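Local atomic coordinates of type C neurotoxin (Clostridium botulinum, PDB entry 3PME), a protein that probably binds gangliosides and membrane phospholipid, as the receptor-binding domain of a mosaic type C/D botulinum neurotoxin. Residues T269-T274 against F295-D300; R302-I307 against L329-N334; K224-N229 against K404-D409. One frame throughout, in Å; residues are numbered along the deposited sequence.

In the fold
From the N terminus, the loop 224-229, which follows helix 207-218, comes first and meets 404-409 only after 174 intervening residues. Contact 3 therefore closes a long loop, joining the segment after that helix to the strand 403-406 end of the trefoil-family region; contacts 1 and 2 are nested inside it, in series. Contact 1 closes 20 residues between 269-274 and 295-300, contact 2 closes 21 between 302-307 and 329-334. Strands 292-299 and 302-308 are consecutive and adjacent in one antiparallel sheet, which these two contacts share, their centres about 10 Å apart. Contact 3 touches contact 1 where Phe405 packs on Phe295 and Ile273.

Contact 1: T269-T274 against F295-D300; sequences TKNPIT and FHMLYD. With SO4 (sulfate ion), chain C.
The carbonyl oxygen of Thr274 takes two hydrogens from the facing strand: His296 N binds Thr274 O at 2.8 Å with a nearly straight N-H...O angle of 167°, and the CA-H of Phe295 makes a longer approach to the same oxygen. The return bond, Thr274 N to His296 O at 3.0 Å, completes an antiparallel hydrogen-bonded pair. On that pair's side of the sheet, Thr274 OG1 rests against His296 CB, while the imidazole turns away and its ND1 bonds Glu303.

Beyond this pair direct backbone bonding gives way to water. One water joins Pro272 O to Leu298 N, a second lies between Pro272 O and Leu298 O, and a third links Asn271 OD1 with Leu298 O. Met297 and Ile273 point to the other face of the sheet. The Met297 chain runs out extended and then bends at the thioether (chi3 -75°), which swings CE to within 3.9 Å of Ile273 CG2 and 3.7 Å of Asn271 O. Ile273 CD1 comes to 4.3 Å from Phe295 CD1, at the edge of the ring.

At the far end a sulfate, probably from the crystallisation liquor, is held from both segments. Asn271 ND2 reaches sulfate O2 at 2.7 Å, Tyr299 OH bonds O4 at 2.9 Å, and Lys270 NZ bonds O3; Tyr248 OH also hydrogen-bonds the anion. Sulfate O2 also lies in the plane of the Tyr299 ring, at its edge. The Asn271 amide stands 70° from that ring, and its ND2 has a second acceptor in Ile249 O.

In the trefoil-family part of the chain, strand 292-299 pairs with 273-277 here and with 302-308 through backbone bonds of Phe295 to Ile306 and Met297 to Tyr304, while strand 238-241 packs against Ile273 and Phe295 through Met239.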
loop_
_atom_site.group_PDB
_atom_site.type_symbol
_atom_site.label_atom_id
_atom_site.label_comp_id
_atom_site.label_asym_id
_atom_site.label_seq_id
_atom_site.Cartn_x
_atom_site.Cartn_y
_atom_site.Cartn_z
ATOM N N THR A 269 17.374 3.575 4.814
ATOM C CA THR A 269 18.792 3.225 4.742
ATOM C C THR A 269 19.643 4.429 4.291
ATOM O O THR A 269 19.804 5.383 5.049
ATOM C CB THR A 269 19.013 1.996 3.834
ATOM O OG1 THR A 269 18.478 2.265 2.531
ATOM C CG2 THR A 269 18.305 0.754 4.426
ATOM N N LYS A 270 20.167 4.388 3.067
ATOM C CA LYS A 270 21.028 5.453 2.542
ATOM C C LYS A 270 20.752 5.713 1.063
ATOM O O LYS A 270 20.199 4.857 0.357
ATOM C CB LYS A 270 22.504 5.050 2.678
ATOM C CG LYS A 270 22.980 4.826 4.092
ATOM C CD LYS A 270 24.456 4.462 4.098
ATOM C CE LYS A 270 25.215 5.338 3.131
ATOM N NZ LYS A 270 26.654 5.456 3.506
ATOM N N ASN A 271 21.199 6.879 0.593
ATOM C CA ASN A 271 21.120 7.241 -0.822
ATOM C C ASN A 271 19.729 7.098 -1.449
ATOM O O ASN A 271 19.571 6.430 -2.465
ATOM C CB ASN A 271 22.130 6.438 -1.653
ATOM C CG ASN A 271 23.551 6.567 -1.133
ATOM O OD1 ASN A 271 23.920 7.578 -0.530
ATOM N ND2 ASN A 271 24.363 5.549 -1.384
ATOM N N PRO A 272 18.726 7.757 -0.874
ATOM C CA PRO A 272 17.428 7.739 -1.542
ATOM C C PRO A 272 17.517 8.379 -2.912
ATOM O O PRO A 272 18.357 9.264 -3.150
ATOM C CB PRO A 272 16.540 8.574 -0.609
ATOM C CG PRO A 272 17.507 9.489 0.092
ATOM C CD PRO A 272 18.745 8.657 0.291
ATOM N N ILE A 273 16.689 7.899 -3.824
ATOM C CA ILE A 273 16.545 8.512 -5.135
ATOM C C ILE A 273 15.294 9.394 -5.204
ATOM O O ILE A 273 14.433 9.352 -4.318
ATOM C CB ILE A 273 16.547 7.444 -6.257
ATOM C CG1 ILE A 273 15.453 6.379 -6.044
ATOM C CG2 ILE A 273 17.921 6.779 -6.333
ATOM C CD1 ILE A 273 14.048 6.865 -6.388
ATOM N N THR A 274 15.209 10.226 -6.236
ATOM C CA THR A 274 13.951 10.865 -6.587
ATOM C C THR A 274 13.638 10.519 -8.036
ATOM O O THR A 274 14.526 10.166 -8.806
ATOM C CB THR A 274 13.973 12.370 -6.410
ATOM O OG1 THR A 274 15.002 12.916 -7.240
ATOM C CG2 THR A 274 14.252 12.732 -4.957
ATOM N N PHE A 295 15.688 8.733 -12.975
ATOM C CA PHE A 295 16.012 8.619 -11.555
ATOM C C PHE A 295 17.162 9.546 -11.226
ATOM O O PHE A 295 18.187 9.508 -11.911
ATOM C CB PHE A 295 16.439 7.182 -11.214
ATOM C CG PHE A 295 15.376 6.153 -11.464
ATOM C CD1 PHE A 295 14.388 5.915 -10.522
ATOM C CD2 PHE A 295 15.371 5.418 -12.639
ATOM C CE1 PHE A 295 13.402 4.969 -10.754
ATOM C CE2 PHE A 295 14.388 4.459 -12.880
ATOM C CZ PHE A 295 13.407 4.227 -11.928
ATOM N N HIS A 296 16.997 10.385 -10.208
ATOM C CA HIS A 296 18.103 11.215 -9.735
ATOM C C HIS A 296 18.583 10.731 -8.379
ATOM O O HIS A 296 17.824 10.134 -7.613
ATOM C CB HIS A 296 17.702 12.689 -9.652
ATOM C CG HIS A 296 17.642 13.367 -10.985
ATOM N ND1 HIS A 296 17.711 14.738 -11.124
ATOM C CD2 HIS A 296 17.559 12.863 -12.238
ATOM C CE1 HIS A 296 17.637 15.049 -12.406
ATOM N NE2 HIS A 296 17.551 13.935 -13.105
ATOM N N MET A 297 19.852 10.965 -8.085
ATOM C CA MET A 297 20.401 10.675 -6.769
ATOM C C MET A 297 21.335 11.810 -6.376
ATOM O O MET A 297 22.226 12.169 -7.141
ATOM C CB MET A 297 21.171 9.353 -6.747
ATOM C CG MET A 297 21.701 8.995 -5.354
ATOM S SD MET A 297 22.810 7.564 -5.307
ATOM C CE MET A 297 21.639 6.209 -5.495
ATOM N N LEU A 298 21.102 12.384 -5.203
ATOM C CA LEU A 298 22.028 13.352 -4.616
ATOM C C LEU A 298 23.036 12.517 -3.841
ATOM O O LEU A 298 22.670 11.752 -2.923
ATOM C CB LEU A 298 21.281 14.302 -3.689
ATOM C CG LEU A 298 22.102 15.421 -3.034
ATOM C CD1 LEU A 298 22.832 16.287 -4.068
ATOM C CD2 LEU A 298 21.175 16.269 -2.179
ATOM N N TYR A 299 24.296 12.612 -4.244
ATOM C CA TYR A 299 25.357 11.803 -3.657
ATOM C C TYR A 299 26.603 12.663 -3.452
ATOM O O TYR A 299 27.092 13.269 -4.401
ATOM C CB TYR A 299 25.678 10.615 -4.573
ATOM C CG TYR A 299 26.751 9.722 -4.018
ATOM C CD1 TYR A 299 26.439 8.714 -3.113
ATOM C CD2 TYR A 299 28.081 9.883 -4.402
ATOM C CE1 TYR A 299 27.424 7.898 -2.591
ATOM C CE2 TYR A 299 29.066 9.078 -3.886
ATOM C CZ TYR A 299 28.736 8.090 -2.982
ATOM O OH TYR A 299 29.726 7.283 -2.473
ATOM N N ASP A 300 27.095 12.700 -2.215
ATOM C CA ASP A 300 28.258 13.519 -1.850
ATOM C C ASP A 300 28.120 14.941 -2.399
ATOM O O ASP A 300 29.040 15.485 -3.023
ATOM C CB ASP A 300 29.553 12.869 -2.340
ATOM C CG ASP A 300 30.776 13.407 -1.622
ATOM O OD1 ASP A 300 30.609 14.045 -0.561
ATOM O OD2 ASP A 300 31.896 13.193 -2.124
HETATM S S SO4 C . 28.155 4.763 0.063
HETATM O O1 SO4 C . 28.090 3.370 0.511
HETATM O O2 SO4 C . 26.858 5.227 -0.395
HETATM O O3 SO4 C . 28.586 5.591 1.187
HETATM O O4 SO4 C . 29.116 4.883 -1.033
HETATM O O HOH W 1 23.503 10.264 -0.653
HETATM O O HOH W 2 18.476 11.861 -3.960
HETATM O O HOH W 3 20.597 10.359 -1.900
#

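Contact 2: R302-I307 against L329-N334; sequences REYMII and LKLQSN
Four backbone hydrogen bonds tie Met305 to Gln332 and Ile307 to Lys330, two for each pair, as in antiparallel hydrogen-bonded pairs. Ile307 N to Lys330 O is 2.8 Å and the straightest, with 169° at the hydrogen. Ile306 and Leu331, the non-hydrogen-bonded pair between them, bring the CA-H of Ile306 towards Lys330 O and that of Leu331 towards Met305 O.

On the side of Ile306 and Leu331 the packing is apolar: Ile306 CG1 meets Leu331 CD2 at 4.0 Å, and Ile306 CG2 lies near Leu329 CB. Leu331 also crosses Tyr304 at about a right angle, placing CD1 over one face of the phenol ring, while Arg302 CG lies 3.6 Å above the opposite face, offset toward the rim. Both Ile306 and Leu331 pack on Leu256 of strand 255-260. The axes of 302-307 and 329-332 approach to 4.5 Å, their N-to-C directions 147° apart, a twisted antiparallel pairing within the beta-trefoil fold to which the family of this region belongs.

The face of Met305, Ile307 and Gln332 mixes an amide with apolar chains. Gln332 lies alongside Met305; with CG opposite the backbone N and the chain extended beyond it, NE2 reaches Asn334 O at 2.8 Å, within the amide plane and with a straight N-H...O angle of 170°. Met305 SD comes within 3.6 Å of that same carbonyl oxygen. Gln332 OE1 abuts Ile307 CD1.

At the strand ends one water donates to Glu303 O and Ser333 O and accepts from Arg302 NH1 at 3.0 Å, in the plane of the guanidinium.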
loop_
_atom_site.group_PDB
_atom_site.type_symbol
_atom_site.label_atom_id
_atom_site.label_comp_id
_atom_site.label_asym_id
_atom_site.label_seq_id
_atom_site.Cartn_x
_atom_site.Cartn_y
_atom_site.Cartn_z
ATOM N N ARG A 302 26.452 16.175 -4.867
ATOM C CA ARG A 302 26.235 16.411 -6.291
ATOM C C ARG A 302 25.037 15.604 -6.753
ATOM O O ARG A 302 24.855 14.460 -6.329
ATOM C CB ARG A 302 27.468 16.052 -7.122
ATOM C CG ARG A 302 27.229 16.159 -8.616
ATOM C CD ARG A 302 28.532 16.202 -9.417
ATOM N NE ARG A 302 29.252 17.448 -9.187
ATOM C CZ ARG A 302 28.960 18.607 -9.773
ATOM N NH1 ARG A 302 27.951 18.704 -10.638
ATOM N NH2 ARG A 302 29.683 19.679 -9.483
ATOM N N GLU A 303 24.232 16.207 -7.618
ATOM C CA GLU A 303 23.058 15.545 -8.188
ATOM C C GLU A 303 23.438 14.775 -9.453
ATOM O O GLU A 303 24.070 15.315 -10.360
ATOM C CB GLU A 303 21.978 16.582 -8.511
ATOM C CG GLU A 303 20.655 15.966 -8.957
ATOM C CD GLU A 303 19.540 16.989 -9.108
ATOM O OE1 GLU A 303 19.831 18.202 -9.246
ATOM O OE2 GLU A 303 18.355 16.574 -9.072
ATOM N N TYR A 304 23.050 13.503 -9.513
ATOM C CA TYR A 304 23.339 12.676 -10.670
ATOM C C TYR A 304 22.048 12.098 -11.208
ATOM O O TYR A 304 21.066 11.996 -10.475
ATOM C CB TYR A 304 24.221 11.489 -10.273
ATOM C CG TYR A 304 25.580 11.872 -9.744
ATOM C CD1 TYR A 304 26.665 11.995 -10.609
ATOM C CD2 TYR A 304 25.772 12.118 -8.387
ATOM C CE1 TYR A 304 27.924 12.347 -10.131
ATOM C CE2 TYR A 304 27.022 12.475 -7.898
ATOM C CZ TYR A 304 28.091 12.580 -8.778
ATOM O OH TYR A 304 29.331 12.929 -8.293
ATOM N N MET A 305 22.048 11.712 -12.481
ATOM C CA MET A 305 20.967 10.885 -13.001
ATOM C C MET A 305 21.481 9.474 -13.275
ATOM O O MET A 305 22.649 9.288 -13.601
ATOM C CB MET A 305 20.344 11.489 -14.264
ATOM C CG MET A 305 21.257 11.514 -15.459
ATOM S SD MET A 305 20.424 12.244 -16.891
ATOM C CE MET A 305 19.051 11.126 -17.074
ATOM N N ILE A 306 20.621 8.475 -13.089
ATOM C CA ILE A 306 20.991 7.107 -13.375
ATOM C C ILE A 306 20.861 6.833 -14.864
ATOM O O ILE A 306 19.846 7.166 -15.484
ATOM C CB ILE A 306 20.109 6.114 -12.585
ATOM C CG1 ILE A 306 20.316 6.320 -11.080
ATOM C CG2 ILE A 306 20.428 4.682 -12.995
ATOM C CD1 ILE A 306 19.451 5.400 -10.201
ATOM N N ILE A 307 21.889 6.224 -15.441
ATOM C CA ILE A 307 21.828 5.835 -16.842
ATOM C C ILE A 307 22.193 4.377 -17.005
ATOM O O ILE A 307 22.844 3.803 -16.143
ATOM C CB ILE A 307 22.772 6.682 -17.718
ATOM C CG1 ILE A 307 24.233 6.499 -17.284
ATOM C CG2 ILE A 307 22.353 8.149 -17.661
ATOM C CD1 ILE A 307 25.261 7.005 -18.314
ATOM N N LEU A 329 24.251 -0.172 -14.402
ATOM C CA LEU A 329 23.716 1.181 -14.299
ATOM C C LEU A 329 24.807 2.080 -13.743
ATOM O O LEU A 329 25.637 1.646 -12.941
ATOM C CB LEU A 329 22.499 1.187 -13.382
ATOM C CG LEU A 329 21.375 0.242 -13.786
ATOM C CD1 LEU A 329 20.240 0.436 -12.805
ATOM C CD2 LEU A 329 20.911 0.523 -15.212
ATOM N N LYS A 330 24.813 3.343 -14.164
ATOM C CA LYS A 330 25.858 4.270 -13.747
ATOM C C LYS A 330 25.237 5.595 -13.364
ATOM O O LYS A 330 24.077 5.847 -13.666
ATOM C CB LYS A 330 26.854 4.500 -14.894
ATOM C CG LYS A 330 27.440 3.214 -15.462
ATOM C CD LYS A 330 28.189 3.451 -16.759
ATOM C CE LYS A 330 29.430 4.285 -16.538
ATOM N NZ LYS A 330 30.176 4.484 -17.815
ATOM N N LEU A 331 26.026 6.434 -12.697
ATOM C CA LEU A 331 25.631 7.807 -12.394
ATOM C C LEU A 331 26.229 8.759 -13.431
ATOM O O LEU A 331 27.398 8.621 -13.814
ATOM C CB LEU A 331 26.115 8.207 -10.996
ATOM C CG LEU A 331 25.494 7.440 -9.821
ATOM C CD1 LEU A 331 25.972 7.960 -8.472
ATOM C CD2 LEU A 331 23.983 7.514 -9.920
ATOM N N GLN A 332 25.428 9.726 -13.863
ATOM C CA GLN A 332 25.866 10.757 -14.808
ATOM C C GLN A 332 25.611 12.140 -14.211
ATOM O O GLN A 332 24.512 12.424 -13.736
ATOM C CB GLN A 332 25.106 10.610 -16.135
ATOM C CG GLN A 332 25.302 11.777 -17.101
ATOM C CD GLN A 332 24.721 11.484 -18.468
ATOM O OE1 GLN A 332 25.112 10.517 -19.133
ATOM N NE2 GLN A 332 23.770 12.304 -18.892
ATOM N N SER A 333 26.613 13.022 -14.252
ATOM C CA SER A 333 26.449 14.341 -13.631
ATOM C C SER A 333 25.814 15.363 -14.570
ATOM O O SER A 333 25.246 16.356 -14.112
ATOM C CB SER A 333 27.784 14.861 -13.092
ATOM O OG SER A 333 28.711 14.958 -14.144
ATOM N N ASN A 334 25.897 15.110 -15.877
ATOM C CA ASN A 334 25.158 15.894 -16.865
ATOM C C ASN A 334 23.676 15.562 -16.795
ATOM O O ASN A 334 23.256 14.451 -17.143
ATOM C CB ASN A 334 25.678 15.621 -18.278
ATOM C CG ASN A 334 27.009 16.280 -18.546
ATOM O OD1 ASN A 334 27.405 17.215 -17.847
ATOM N ND2 ASN A 334 27.708 15.804 -19.570
HETATM O O HOH W 4 25.409 17.317 -11.512
#

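Contact 3: K224-N229 against K404-D409; sequences KDYWGN and KFISRD
Trp227 NE1 donates to Ser407 O at 3.0 Å with the acceptor in the indole plane, while Asp409 CB lies over one ring face, 3.7 Å from the five-membered centroid, in a CH-pi contact. Tyr226 CD2 lies over the opposite face, toward its rim. Tyr226 N bonds Phe405 O at 2.9 Å from above the carbonyl plane, and its side chain runs beside Ile406, whose CD1 lies over one face of the ring; Tyr226 CG is 3.8 Å from Ile406 CG1. Asn229 ND2 reaches Asp409 OD1 on its anti side but well out of the carboxylate plane, although amide and carboxylate are only 15° from parallel.

Tyr226 and Trp227 are the central residues of a type I beta turn from Asp225 to Gly228; Asp225 OD1, accepting from Trp227 N, adds an Asx turn. Asp225 CG sits between backbone N and carbonyl carbon (chi1 71°), turning the carboxylate back over the turn: Trp227 N and Asn229 N approach OD1 from opposite faces. OD2 takes Asn229 ND2 through its syn lone pair and Ser407 OG, 2.9 Å away, from above the plane.

Further out, Asn229 OD1 accepts from Trp140 NE1. Asp409 OD2 binds Gly411 N and Asn138 ND2 and forms a salt bridge with Lys76 of strand 68-77, linking the trefoil-family region to the concanavalin-like one.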
loop_
_atom_site.group_PDB
_atom_site.type_symbol
_atom_site.label_atom_id
_atom_site.label_comp_id
_atom_site.label_asym_id
_atom_site.label_seq_id
_atom_site.Cartn_x
_atom_site.Cartn_y
_atom_site.Cartn_z
ATOM N N LYS A 224 2.426 2.478 -6.980
ATOM C CA LYS A 224 2.388 2.650 -5.528
ATOM C C LYS A 224 3.762 2.627 -4.878
ATOM O O LYS A 224 4.696 2.005 -5.385
ATOM C CB LYS A 224 1.544 1.544 -4.887
ATOM C CG LYS A 224 0.166 1.393 -5.497
ATOM C CD LYS A 224 -0.617 2.694 -5.473
ATOM C CE LYS A 224 -2.097 2.417 -5.784
ATOM N NZ LYS A 224 -2.254 1.701 -7.093
ATOM N N ASP A 225 3.886 3.315 -3.749
ATOM C CA ASP A 225 5.071 3.138 -2.913
ATOM C C ASP A 225 4.926 1.873 -2.060
ATOM O O ASP A 225 3.926 1.137 -2.163
ATOM C CB ASP A 225 5.416 4.406 -2.090
ATOM C CG ASP A 225 4.432 4.690 -0.950
ATOM O OD1 ASP A 225 3.622 3.813 -0.568
ATOM O OD2 ASP A 225 4.480 5.815 -0.407
ATOM N N TYR A 226 5.926 1.616 -1.228
ATOM C CA TYR A 226 6.022 0.410 -0.416
ATOM C C TYR A 226 4.794 0.218 0.463
ATOM O O TYR A 226 4.378 -0.918 0.725
ATOM C CB TYR A 226 7.278 0.535 0.448
ATOM C CG TYR A 226 7.565 -0.628 1.357
ATOM C CD1 TYR A 226 8.160 -1.784 0.869
ATOM C CD2 TYR A 226 7.256 -0.563 2.710
ATOM C CE1 TYR A 226 8.424 -2.859 1.702
ATOM C CE2 TYR A 226 7.538 -1.616 3.549
ATOM C CZ TYR A 226 8.111 -2.765 3.041
ATOM O OH TYR A 226 8.367 -3.827 3.877
ATOM N N TRP A 227 4.214 1.319 0.917
ATOM C CA TRP A 227 3.087 1.284 1.853
ATOM C C TRP A 227 1.739 1.198 1.147
ATOM O O TRP A 227 0.702 1.108 1.804
ATOM C CB TRP A 227 3.082 2.575 2.684
ATOM C CG TRP A 227 4.439 2.920 3.201
ATOM C CD1 TRP A 227 5.243 3.949 2.785
ATOM C CD2 TRP A 227 5.169 2.222 4.210
ATOM N NE1 TRP A 227 6.425 3.931 3.483
ATOM C CE2 TRP A 227 6.405 2.884 4.368
ATOM C CE3 TRP A 227 4.900 1.090 4.992
ATOM C CZ2 TRP A 227 7.364 2.455 5.282
ATOM C CZ3 TRP A 227 5.853 0.667 5.906
ATOM C CH2 TRP A 227 7.074 1.349 6.040
ATOM N N GLY A 228 1.739 1.265 -0.179
ATOM C CA GLY A 228 0.494 1.347 -0.931
ATOM C C GLY A 228 -0.052 2.747 -1.203
ATOM O O GLY A 228 -1.163 2.901 -1.707
ATOM N N ASN A 229 0.725 3.774 -0.866
ATOM C CA ASN A 229 0.377 5.154 -1.201
ATOM C C ASN A 229 0.707 5.406 -2.674
ATOM O O ASN A 229 1.561 4.725 -3.247
ATOM C CB ASN A 229 1.227 6.150 -0.401
ATOM C CG ASN A 229 1.194 5.913 1.094
ATOM O OD1 ASN A 229 0.140 5.680 1.683
ATOM N ND2 ASN A 229 2.365 6.002 1.728
ATOM N N LYS A 404 10.411 -1.857 -5.415
ATOM C CA LYS A 404 9.568 -1.118 -4.479
ATOM C C LYS A 404 10.278 0.165 -4.085
ATOM O O LYS A 404 11.502 0.286 -4.235
ATOM C CB LYS A 404 9.238 -1.948 -3.237
ATOM C CG LYS A 404 8.396 -3.185 -3.515
ATOM C CD LYS A 404 8.069 -3.873 -2.198
ATOM C CE LYS A 404 7.011 -4.945 -2.369
ATOM N NZ LYS A 404 6.557 -5.463 -1.054
ATOM N N PHE A 405 9.492 1.119 -3.604
ATOM C CA PHE A 405 9.991 2.455 -3.309
ATOM C C PHE A 405 9.538 2.846 -1.914
ATOM O O PHE A 405 8.344 3.078 -1.668
ATOM C CB PHE A 405 9.482 3.437 -4.361
ATOM C CG PHE A 405 9.997 3.145 -5.743
ATOM C CD1 PHE A 405 11.196 3.682 -6.167
ATOM C CD2 PHE A 405 9.290 2.317 -6.608
ATOM C CE1 PHE A 405 11.693 3.401 -7.437
ATOM C CE2 PHE A 405 9.781 2.030 -7.874
ATOM C CZ PHE A 405 10.982 2.583 -8.292
ATOM N N ILE A 406 10.492 2.920 -0.988
ATOM C CA ILE A 406 10.118 3.167 0.398
ATOM C C ILE A 406 10.201 4.641 0.723
ATOM O O ILE A 406 11.289 5.202 0.765
ATOM C CB ILE A 406 11.001 2.388 1.381
ATOM C CG1 ILE A 406 10.991 0.893 1.048
ATOM C CG2 ILE A 406 10.515 2.620 2.807
ATOM C CD1 ILE A 406 11.958 0.096 1.911
ATOM N N SER A 407 9.051 5.263 0.952
ATOM C CA SER A 407 9.006 6.651 1.396
ATOM C C SER A 407 9.110 6.718 2.921
ATOM O O SER A 407 8.739 5.764 3.632
ATOM C CB SER A 407 7.694 7.282 0.950
ATOM O OG SER A 407 6.603 6.475 1.416
ATOM N N ARG A 408 9.598 7.844 3.432
ATOM C CA ARG A 408 9.510 8.101 4.860
ATOM C C ARG A 408 8.072 8.483 5.159
ATOM O O ARG A 408 7.603 9.562 4.805
ATOM C CB ARG A 408 10.496 9.191 5.278
ATOM C CG ARG A 408 11.934 8.749 5.044
ATOM C CD ARG A 408 12.922 9.691 5.701
ATOM N NE ARG A 408 12.938 9.529 7.152
ATOM C CZ ARG A 408 13.952 9.001 7.834
ATOM N NH1 ARG A 408 15.041 8.589 7.198
ATOM N NH2 ARG A 408 13.878 8.895 9.153
ATOM N N ASP A 409 7.357 7.549 5.770
ATOM C CA ASP A 409 5.922 7.680 5.970
ATOM C C ASP A 409 5.665 7.868 7.467
ATOM O O ASP A 409 6.339 7.257 8.287
ATOM C CB ASP A 409 5.244 6.400 5.442
ATOM C CG ASP A 409 3.728 6.437 5.563
ATOM O OD1 ASP A 409 3.035 6.793 4.578
ATOM O OD2 ASP A 409 3.241 6.107 6.646
HETATM O O HOH W 5 6.695 0.357 -4.185
HETATM O O HOH W 6 4.873 -3.552 0.042
#